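Local coordinates for CocE/NonD family hydrolase (Staphylococcus aureus, PDB 3IB3), which probably hydrolyses ester or amide bonds, as an alpha/beta-hydrolase of the CocE/NonD family that carries a beta-rich, non-catalytic C-terminal domain, at residues A[408-413]-A[491-496]; A[412-417]-A[550-555]; A[392-397]-A[510-515]. One frame throughout, in Å; residues are numbered along the deposited sequence.

How the contacts relate
Of the strands in these contacts, 392-398 comes first; it pairs with strand 508-514 more than a hundred residues later, closing contact 3. Strand 408-417 follows and serves two contacts: its first half pairs with strand 490-503 in contact 1, which therefore lies wholly within the larger loop of contact 3, and residues 412-414 meet segment 550-555 in contact 2, whose closure crosses that of contact 3. Contacts 1 and 2 share Lys412 and Leu413 and set strand 408-417 between two neighbours of one antiparallel sheet. Contact 3 belongs to a second sheet, and Leu411, Leu413 and Leu554 pack against Val511 and Val513 between the two.

Contact 1: A[408-413]-A[491-496]; sequences NMNLKL and PVEIEL
Leu411, Leu413 and selenomethionine Met409 pack against Ile494, Val492 and Leu496 on the buried face of two antiparallel strands, whereas on the other face buried Asn410 and partly exposed Lys412 meet partly exposed Glu493. On the apolar side the fit is close. CD2 of Leu496 lies 3.8 Å from CB of Leu411, and Leu413 CB touches Val492 CG2 at the same distance of 3.8 Å. Val492 CG2 stands between its own backbone N and carbonyl carbon, which sets that methyl beside the Leu413 side chain and carbonyl oxygen. Ala427 of strand 424-432 and Val511 and Val513 of strand 508-514 cover this face. The two segments are thus neighbouring strands in one sheet of a beta sandwich, of the kind expected for the C-terminal domain of X-Pro dipeptidyl-peptidase relatives, and their apolar face looks into the space between the sheets. Leu411 and Ile494 form a hydrogen-bonded pair, with Ile494 N 2.7 Å from Leu411 O, and so do Leu413 and Val492.

The opposite face is polar and looser. With CG of Asn410 anti to the backbone N (chi1 178°), its amide reaches across to Glu493: ND2 gives a bond of 2.9 Å to Glu493 OE1, nearly in the amide plane but arriving from above the carboxylate plane, the two planes being 41° apart. The same ND2 also bonds to Ile471 O, so both partners fix the amide. Lys412 approaches Glu493 mainly through carbon, its CD 4.0 Å from Glu493 CG; their charged ends stay apart and are linked through a water, 3.2 Å from Glu493 OE2 and only weakly held by Lys412 NZ, whose salt bridge is with Asp551. Lys412 CE runs alongside Pro491 CB at 4.1 Å.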
loop_
_atom_site.group_PDB
_atom_site.type_symbol
_atom_site.label_atom_id
_atom_site.label_comp_id
_atom_site.label_asym_id
_atom_site.label_seq_id
_atom_site.Cartn_x
_atom_site.Cartn_y
_atom_site.Cartn_z
ATOM N N ASN A 408 9.505 7.819 -8.623
ATOM C CA ASN A 408 10.098 8.321 -7.397
ATOM C C ASN A 408 10.756 9.714 -7.622
ATOM O O ASN A 408 11.303 9.999 -8.704
ATOM C CB ASN A 408 11.206 7.360 -6.906
ATOM C CG ASN A 408 10.654 6.116 -6.182
ATOM O OD1 ASN A 408 10.303 6.178 -4.995
ATOM N ND2 ASN A 408 10.568 5.011 -6.888
HETATM N N MSE A 409 10.708 10.543 -6.591
HETATM C CA MSE A 409 11.576 11.719 -6.499
HETATM C C MSE A 409 12.518 11.601 -5.338
HETATM O O MSE A 409 12.220 10.943 -4.346
HETATM C CB MSE A 409 10.741 12.978 -6.390
HETATM C CG MSE A 409 9.656 13.056 -7.475
HETATM SE SE MSE A 409 8.802 14.831 -7.547
HETATM C CE MSE A 409 6.876 14.274 -7.766
ATOM N N ASN A 410 13.656 12.254 -5.448
ATOM C CA ASN A 410 14.690 12.247 -4.423
ATOM C C ASN A 410 15.031 13.694 -4.070
ATOM O O ASN A 410 15.590 14.411 -4.908
ATOM C CB ASN A 410 15.948 11.525 -4.936
ATOM C CG ASN A 410 17.098 11.513 -3.912
ATOM O OD1 ASN A 410 16.950 11.969 -2.767
ATOM N ND2 ASN A 410 18.254 10.938 -4.312
ATOM N N LEU A 411 14.660 14.121 -2.859
ATOM C CA LEU A 411 15.089 15.410 -2.330
ATOM C C LEU A 411 16.454 15.259 -1.593
ATOM O O LEU A 411 16.569 14.610 -0.541
ATOM C CB LEU A 411 14.010 15.977 -1.409
ATOM C CG LEU A 411 14.210 17.394 -0.844
ATOM C CD1 LEU A 411 14.442 18.415 -1.955
ATOM C CD2 LEU A 411 13.018 17.795 0.055
ATOM N N LYS A 412 17.479 15.856 -2.175
ATOM C CA LYS A 412 18.823 15.899 -1.587
ATOM C C LYS A 412 19.072 17.277 -0.885
ATOM O O LYS A 412 19.107 18.300 -1.533
ATOM C CB LYS A 412 19.792 15.543 -2.701
ATOM C CG LYS A 412 21.223 16.001 -2.602
ATOM C CD LYS A 412 21.952 15.466 -1.415
ATOM C CE LYS A 412 23.347 16.052 -1.409
ATOM N NZ LYS A 412 24.122 15.677 -2.614
ATOM N N LEU A 413 19.237 17.275 0.440
ATOM C CA LEU A 413 19.401 18.518 1.249
ATOM C C LEU A 413 20.707 18.466 2.017
ATOM O O LEU A 413 21.188 17.376 2.354
ATOM C CB LEU A 413 18.245 18.677 2.247
ATOM C CG LEU A 413 16.776 18.711 1.736
ATOM C CD1 LEU A 413 15.787 18.936 2.915
ATOM C CD2 LEU A 413 16.637 19.794 0.664
ATOM N N PRO A 491 24.647 16.006 4.461
ATOM C CA PRO A 491 23.823 15.672 3.327
ATOM C C PRO A 491 22.839 14.546 3.655
ATOM O O PRO A 491 23.220 13.511 4.212
ATOM C CB PRO A 491 24.832 15.203 2.288
ATOM C CG PRO A 491 25.859 14.407 3.147
ATOM C CD PRO A 491 25.883 15.187 4.490
ATOM N N VAL A 492 21.573 14.792 3.327
ATOM C CA VAL A 492 20.505 13.771 3.403
ATOM C C VAL A 492 19.864 13.627 2.024
ATOM O O VAL A 492 19.847 14.584 1.201
ATOM C CB VAL A 492 19.420 14.114 4.499
ATOM C CG1 VAL A 492 20.097 14.285 5.889
ATOM C CG2 VAL A 492 18.618 15.396 4.137
ATOM N N GLU A 493 19.360 12.426 1.765
ATOM C CA GLU A 493 18.570 12.162 0.606
ATOM C C GLU A 493 17.254 11.597 1.107
ATOM O O GLU A 493 17.281 10.593 1.802
ATOM C CB GLU A 493 19.289 11.189 -0.334
ATOM C CG GLU A 493 20.529 11.796 -0.996
ATOM C CD GLU A 493 21.144 10.888 -2.067
ATOM O OE1 GLU A 493 20.440 10.026 -2.652
ATOM O OE2 GLU A 493 22.355 11.022 -2.320
ATOM N N ILE A 494 16.137 12.268 0.777
ATOM C CA ILE A 494 14.780 11.890 1.225
ATOM C C ILE A 494 14.000 11.289 0.084
ATOM O O ILE A 494 13.951 11.865 -1.010
ATOM C CB ILE A 494 13.945 13.110 1.690
ATOM C CG1 ILE A 494 14.508 13.741 2.928
ATOM C CG2 ILE A 494 12.424 12.719 1.984
ATOM C CD1 ILE A 494 13.803 15.089 3.212
ATOM N N GLU A 495 13.397 10.126 0.350
ATOM C CA GLU A 495 12.590 9.387 -0.615
ATOM C C GLU A 495 11.208 9.969 -0.666
ATOM O O GLU A 495 10.457 9.817 0.276
ATOM C CB GLU A 495 12.476 7.917 -0.163
ATOM C CG GLU A 495 11.647 6.975 -1.021
ATOM C CD GLU A 495 11.669 5.542 -0.451
ATOM O OE1 GLU A 495 12.129 5.370 0.702
ATOM O OE2 GLU A 495 11.274 4.602 -1.146
ATOM N N LEU A 496 10.879 10.671 -1.726
ATOM C CA LEU A 496 9.477 11.045 -1.955
ATOM C C LEU A 496 8.839 9.850 -2.608
ATOM O O LEU A 496 9.392 9.303 -3.571
ATOM C CB LEU A 496 9.328 12.251 -2.857
ATOM C CG LEU A 496 9.517 13.661 -2.270
ATOM C CD1 LEU A 496 8.534 13.992 -1.124
ATOM C CD2 LEU A 496 10.935 13.844 -1.857
HETATM O O HOH W 1 24.446 12.580 -4.117
#

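Contact 2: A[412-417]-A[550-555]; sequences KLWVST and YDSQLI
Bends at chi2 and chi4 shape the Lys412 chain so that NZ ends beside Asp551, while the Asp551 CG sits between its own backbone N and carbonyl carbon (chi1 64°), turning the carboxylate to the Trp414 indole and the lysine. One oxygen takes both donors. Trp414 NE1 binds Asp551 OD1 at 2.9 Å almost straight, in the plane of the indole and nearly along the C-O axis of the acid; Lys412 NZ makes a longer salt bridge of 3.2 Å to Asp551 OD1, from the syn side and tilted out of the carboxylate plane.

Tyr550 comes over a face of the indole. Its CA makes a CH-pi contact with the five-membered ring, 3.8 Å from the centroid, and its ring turns an edge to that face in a T-shaped pair, the planes at 62°, with CD2 leading. Asp551 is the centre of an inverse gamma turn, after which the chain enters strand 553-558, where Gln553 pairs with Lys412 through two backbone bonds. The Gln553 amide turns back to its own segment, NE2 donating to Asp551 O at 3.0 Å. Ser552 OG accepts from Trp414 N at 3.0 Å and is also bonded to Tyr545 O of strand 541-546, joining three chain segments.

With Trp414 NE1 and Lys412 NZ converging on a single oxygen, Asp551 is probably kept ionised, and the turn is held to strand 408-417 by the charge of Lys412 and by the directional indole N-H.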
loop_
_atom_site.group_PDB
_atom_site.type_symbol
_atom_site.label_atom_id
_atom_site.label_comp_id
_atom_site.label_asym_id
_atom_site.label_seq_id
_atom_site.Cartn_x
_atom_site.Cartn_y
_atom_site.Cartn_z
ATOM N N LYS A 412 17.479 15.856 -2.175
ATOM C CA LYS A 412 18.823 15.899 -1.587
ATOM C C LYS A 412 19.072 17.277 -0.885
ATOM O O LYS A 412 19.107 18.300 -1.533
ATOM C CB LYS A 412 19.792 15.543 -2.701
ATOM C CG LYS A 412 21.223 16.001 -2.602
ATOM C CD LYS A 412 21.952 15.466 -1.415
ATOM C CE LYS A 412 23.347 16.052 -1.409
ATOM N NZ LYS A 412 24.122 15.677 -2.614
ATOM N N LEU A 413 19.237 17.275 0.440
ATOM C CA LEU A 413 19.401 18.518 1.249
ATOM C C LEU A 413 20.707 18.466 2.017
ATOM O O LEU A 413 21.188 17.376 2.354
ATOM C CB LEU A 413 18.245 18.677 2.247
ATOM C CG LEU A 413 16.776 18.711 1.736
ATOM C CD1 LEU A 413 15.787 18.936 2.915
ATOM C CD2 LEU A 413 16.637 19.794 0.664
ATOM N N TRP A 414 21.313 19.628 2.255
ATOM C CA TRP A 414 22.326 19.806 3.312
ATOM C C TRP A 414 21.622 20.515 4.507
ATOM O O TRP A 414 20.852 21.476 4.324
ATOM C CB TRP A 414 23.546 20.596 2.821
ATOM C CG TRP A 414 24.295 19.904 1.722
ATOM C CD1 TRP A 414 23.992 19.901 0.381
ATOM C CD2 TRP A 414 25.474 19.092 1.864
ATOM N NE1 TRP A 414 24.917 19.128 -0.312
ATOM C CE2 TRP A 414 25.836 18.634 0.571
ATOM C CE3 TRP A 414 26.274 18.733 2.952
ATOM C CZ2 TRP A 414 26.965 17.816 0.342
ATOM C CZ3 TRP A 414 27.401 17.911 2.729
ATOM C CH2 TRP A 414 27.731 17.473 1.428
ATOM N N VAL A 415 21.820 19.977 5.707
ATOM C CA VAL A 415 21.007 20.332 6.854
ATOM C C VAL A 415 21.876 20.340 8.102
ATOM O O VAL A 415 22.968 19.742 8.119
ATOM C CB VAL A 415 19.795 19.368 7.063
ATOM C CG1 VAL A 415 19.043 19.237 5.832
ATOM C CG2 VAL A 415 20.263 17.923 7.568
ATOM N N SER A 416 21.394 21.078 9.099
ATOM C CA SER A 416 22.002 21.167 10.405
ATOM C C SER A 416 20.949 21.702 11.383
ATOM O O SER A 416 19.998 22.352 10.974
ATOM C CB SER A 416 23.244 22.076 10.392
ATOM O OG SER A 416 22.905 23.449 10.401
ATOM N N THR A 417 21.162 21.426 12.665
ATOM C CA THR A 417 20.311 21.859 13.761
ATOM C C THR A 417 21.289 22.213 14.867
ATOM O O THR A 417 22.419 21.704 14.891
ATOM C CB THR A 417 19.340 20.716 14.218
ATOM O OG1 THR A 417 18.600 21.090 15.401
ATOM C CG2 THR A 417 20.096 19.420 14.492
ATOM N N TYR A 550 26.898 23.340 -1.344
ATOM C CA TYR A 550 25.711 22.702 -0.820
ATOM C C TYR A 550 24.700 22.452 -1.959
ATOM O O TYR A 550 23.670 23.114 -2.059
ATOM C CB TYR A 550 25.126 23.534 0.330
ATOM C CG TYR A 550 26.133 23.907 1.443
ATOM C CD1 TYR A 550 26.442 25.242 1.690
ATOM C CD2 TYR A 550 26.767 22.932 2.245
ATOM C CE1 TYR A 550 27.377 25.622 2.677
ATOM C CE2 TYR A 550 27.739 23.309 3.251
ATOM C CZ TYR A 550 28.003 24.662 3.453
ATOM O OH TYR A 550 28.862 25.125 4.397
ATOM N N ASP A 551 24.980 21.432 -2.780
ATOM C CA ASP A 551 24.220 21.133 -3.990
ATOM C C ASP A 551 22.830 20.538 -3.704
ATOM O O ASP A 551 22.407 19.546 -4.316
ATOM C CB ASP A 551 25.049 20.234 -4.936
ATOM C CG ASP A 551 25.340 18.895 -4.340
ATOM O OD1 ASP A 551 25.086 18.705 -3.129
ATOM O OD2 ASP A 551 25.848 18.035 -5.062
ATOM N N SER A 552 22.104 21.189 -2.804
ATOM C CA SER A 552 20.772 20.744 -2.474
ATOM C C SER A 552 19.923 20.725 -3.752
ATOM O O SER A 552 19.974 21.670 -4.561
ATOM C CB SER A 552 20.137 21.627 -1.395
ATOM O OG SER A 552 20.675 21.356 -0.112
ATOM N N GLN A 553 19.178 19.641 -3.954
ATOM C CA GLN A 553 18.470 19.447 -5.221
ATOM C C GLN A 553 17.350 18.437 -5.119
ATOM O O GLN A 553 17.430 17.503 -4.352
ATOM C CB GLN A 553 19.448 18.952 -6.305
ATOM C CG GLN A 553 19.976 17.575 -6.059
ATOM C CD GLN A 553 21.107 17.222 -6.996
ATOM O OE1 GLN A 553 20.885 16.626 -8.038
ATOM N NE2 GLN A 553 22.315 17.658 -6.668
ATOM N N LEU A 554 16.308 18.654 -5.911
ATOM C CA LEU A 554 15.271 17.672 -6.140
ATOM C C LEU A 554 15.431 16.969 -7.510
ATOM O O LEU A 554 15.492 17.624 -8.562
ATOM C CB LEU A 554 13.915 18.362 -6.111
ATOM C CG LEU A 554 12.718 17.433 -6.323
ATOM C CD1 LEU A 554 12.373 16.594 -5.036
ATOM C CD2 LEU A 554 11.549 18.226 -6.773
ATOM N N ILE A 555 15.453 15.643 -7.477
ATOM C CA ILE A 555 15.549 14.831 -8.674
ATOM C C ILE A 555 14.135 14.428 -9.083
ATOM O O ILE A 555 13.407 13.790 -8.297
ATOM C CB ILE A 555 16.437 13.601 -8.447
ATOM C CG1 ILE A 555 17.874 14.029 -8.081
ATOM C CG2 ILE A 555 16.503 12.741 -9.666
ATOM C CD1 ILE A 555 18.540 14.936 -9.068
#

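Contact 3: A[392-397]-A[510-515]; sequences DVSFKY and EVVVKG
Residues 392-397 and 510-514 run antiparallel, their axes 4.5 Å apart at closest, with Val393 opposite Val513 and Phe395 opposite Val511 as hydrogen-bonded pairs. Val511 N lies 2.8 Å from Phe395 O. Val393, Phe395, Val511 and Val513 point to one face, where Val393 CG2 comes 4.2 Å from Val513 CB.

The second face is largely polar but also holds Val512. Ser394 OG donates to Glu510 OE2 at 2.7 Å, meeting the carboxylate on its anti side, 21° out of the plane. Glu510 gets there because its CG is anti to the backbone N (chi1 173°) and the chain beyond stays extended, lying beside Lys396 and pointing the same way. The lysine touches it through carbon, with Lys396 CG 3.8 Å from Glu510 CB, while Lys396 NZ remains 4.4 Å from Glu510 OE2, too far for a salt bridge. At the far end a water bridges Asp392 OD2, at 2.8 Å, and Lys514 NZ, which also bonds to Glu517 O. Val512 CG1 packs under the Asp392 carboxylate at 3.8 Å from OD2.

Leu411 and Leu413 of strand 408-417 meet the apolar face, and strand 424-432 pairs with the second edge of strand 508-514. Strands with an apolar face turned to a second sheet are characteristic of a beta sandwich, here that of the C-terminal domain.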
loop_
_atom_site.group_PDB
_atom_site.type_symbol
_atom_site.label_atom_id
_atom_site.label_comp_id
_atom_site.label_asym_id
_atom_site.label_seq_id
_atom_site.Cartn_x
_atom_site.Cartn_y
_atom_site.Cartn_z
ATOM N N ASP A 392 7.328 26.313 7.736
ATOM C CA ASP A 392 8.056 25.452 6.782
ATOM C C ASP A 392 8.905 26.329 5.862
ATOM O O ASP A 392 8.857 27.545 5.965
ATOM C CB ASP A 392 7.077 24.611 5.945
ATOM C CG ASP A 392 6.062 25.464 5.214
ATOM O OD1 ASP A 392 6.438 26.504 4.622
ATOM O OD2 ASP A 392 4.870 25.112 5.248
ATOM N N VAL A 393 9.704 25.716 4.984
ATOM C CA VAL A 393 10.342 26.430 3.877
ATOM C C VAL A 393 9.968 25.730 2.549
ATOM O O VAL A 393 9.923 24.486 2.475
ATOM C CB VAL A 393 11.868 26.525 4.049
ATOM C CG1 VAL A 393 12.229 27.487 5.181
ATOM C CG2 VAL A 393 12.456 25.191 4.336
ATOM N N SER A 394 9.665 26.536 1.523
ATOM C CA SER A 394 9.268 26.028 0.207
ATOM C C SER A 394 10.217 26.424 -0.888
ATOM O O SER A 394 10.937 27.400 -0.748
ATOM C CB SER A 394 7.901 26.567 -0.171
ATOM O OG SER A 394 6.963 25.742 0.443
ATOM N N PHE A 395 10.183 25.669 -1.995
ATOM C CA PHE A 395 11.007 25.962 -3.170
ATOM C C PHE A 395 10.159 25.634 -4.378
ATOM O O PHE A 395 9.607 24.529 -4.456
ATOM C CB PHE A 395 12.277 25.116 -3.151
ATOM C CG PHE A 395 13.139 25.342 -1.936
ATOM C CD1 PHE A 395 14.135 26.294 -1.951
ATOM C CD2 PHE A 395 12.956 24.581 -0.779
ATOM C CE1 PHE A 395 14.943 26.502 -0.819
ATOM C CE2 PHE A 395 13.733 24.778 0.340
ATOM C CZ PHE A 395 14.734 25.742 0.323
ATOM N N LYS A 396 10.016 26.586 -5.313
ATOM C CA LYS A 396 9.031 26.422 -6.385
ATOM C C LYS A 396 9.558 26.551 -7.780
ATOM O O LYS A 396 10.409 27.381 -8.054
ATOM C CB LYS A 396 7.866 27.418 -6.261
ATOM C CG LYS A 396 7.070 27.318 -4.977
ATOM C CD LYS A 396 6.105 28.486 -4.846
ATOM C CE LYS A 396 5.487 28.560 -3.449
ATOM N NZ LYS A 396 4.533 29.691 -3.452
ATOM N N TYR A 397 8.937 25.795 -8.672
ATOM C CA TYR A 397 9.261 25.799 -10.098
ATOM C C TYR A 397 7.962 25.852 -10.875
ATOM O O TYR A 397 7.067 25.038 -10.639
ATOM C CB TYR A 397 10.017 24.519 -10.451
ATOM C CG TYR A 397 10.434 24.461 -11.886
ATOM C CD1 TYR A 397 11.529 25.173 -12.332
ATOM C CD2 TYR A 397 9.720 23.707 -12.812
ATOM C CE1 TYR A 397 11.907 25.134 -13.655
ATOM C CE2 TYR A 397 10.109 23.653 -14.125
ATOM C CZ TYR A 397 11.187 24.356 -14.536
ATOM O OH TYR A 397 11.548 24.331 -15.861
ATOM N N GLU A 510 5.982 22.718 -5.904
ATOM C CA GLU A 510 6.524 23.294 -4.668
ATOM C C GLU A 510 7.042 22.153 -3.806
ATOM O O GLU A 510 6.292 21.210 -3.545
ATOM C CB GLU A 510 5.418 24.068 -3.911
ATOM C CG GLU A 510 5.735 24.608 -2.512
ATOM C CD GLU A 510 4.500 25.290 -1.857
ATOM O OE1 GLU A 510 3.347 25.029 -2.295
ATOM O OE2 GLU A 510 4.667 26.092 -0.922
ATOM N N VAL A 511 8.332 22.209 -3.430
ATOM C CA VAL A 511 8.888 21.307 -2.413
ATOM C C VAL A 511 8.742 22.036 -1.078
ATOM O O VAL A 511 8.968 23.218 -1.004
ATOM C CB VAL A 511 10.370 20.981 -2.601
ATOM C CG1 VAL A 511 10.826 19.927 -1.535
ATOM C CG2 VAL A 511 10.613 20.454 -3.951
ATOM N N VAL A 512 8.286 21.321 -0.069
ATOM C CA VAL A 512 8.022 21.841 1.254
ATOM C C VAL A 512 8.871 20.947 2.150
ATOM O O VAL A 512 8.867 19.699 2.003
ATOM C CB VAL A 512 6.507 21.683 1.649
ATOM C CG1 VAL A 512 6.196 22.356 3.030
ATOM C CG2 VAL A 512 5.570 22.273 0.576
ATOM N N VAL A 513 9.676 21.567 3.007
ATOM C CA VAL A 513 10.404 20.844 4.021
ATOM C C VAL A 513 9.928 21.446 5.344
ATOM O O VAL A 513 9.795 22.664 5.473
ATOM C CB VAL A 513 11.943 21.008 3.884
ATOM C CG1 VAL A 513 12.671 20.163 4.954
ATOM C CG2 VAL A 513 12.426 20.645 2.530
ATOM N N LYS A 514 9.667 20.591 6.319
ATOM C CA LYS A 514 9.045 21.015 7.579
ATOM C C LYS A 514 9.488 20.100 8.728
ATOM O O LYS A 514 10.102 19.040 8.499
ATOM C CB LYS A 514 7.539 20.976 7.403
ATOM C CG LYS A 514 6.687 21.682 8.476
ATOM C CD LYS A 514 5.179 21.608 7.997
ATOM C CE LYS A 514 4.211 22.188 9.045
ATOM N NZ LYS A 514 2.779 21.990 8.642
ATOM N N GLY A 515 9.208 20.528 9.970
ATOM C CA GLY A 515 9.628 19.800 11.155
ATOM C C GLY A 515 8.505 18.905 11.652
ATOM O O GLY A 515 8.635 18.257 12.676
HETATM O O HOH W 2 2.927 24.871 7.280
#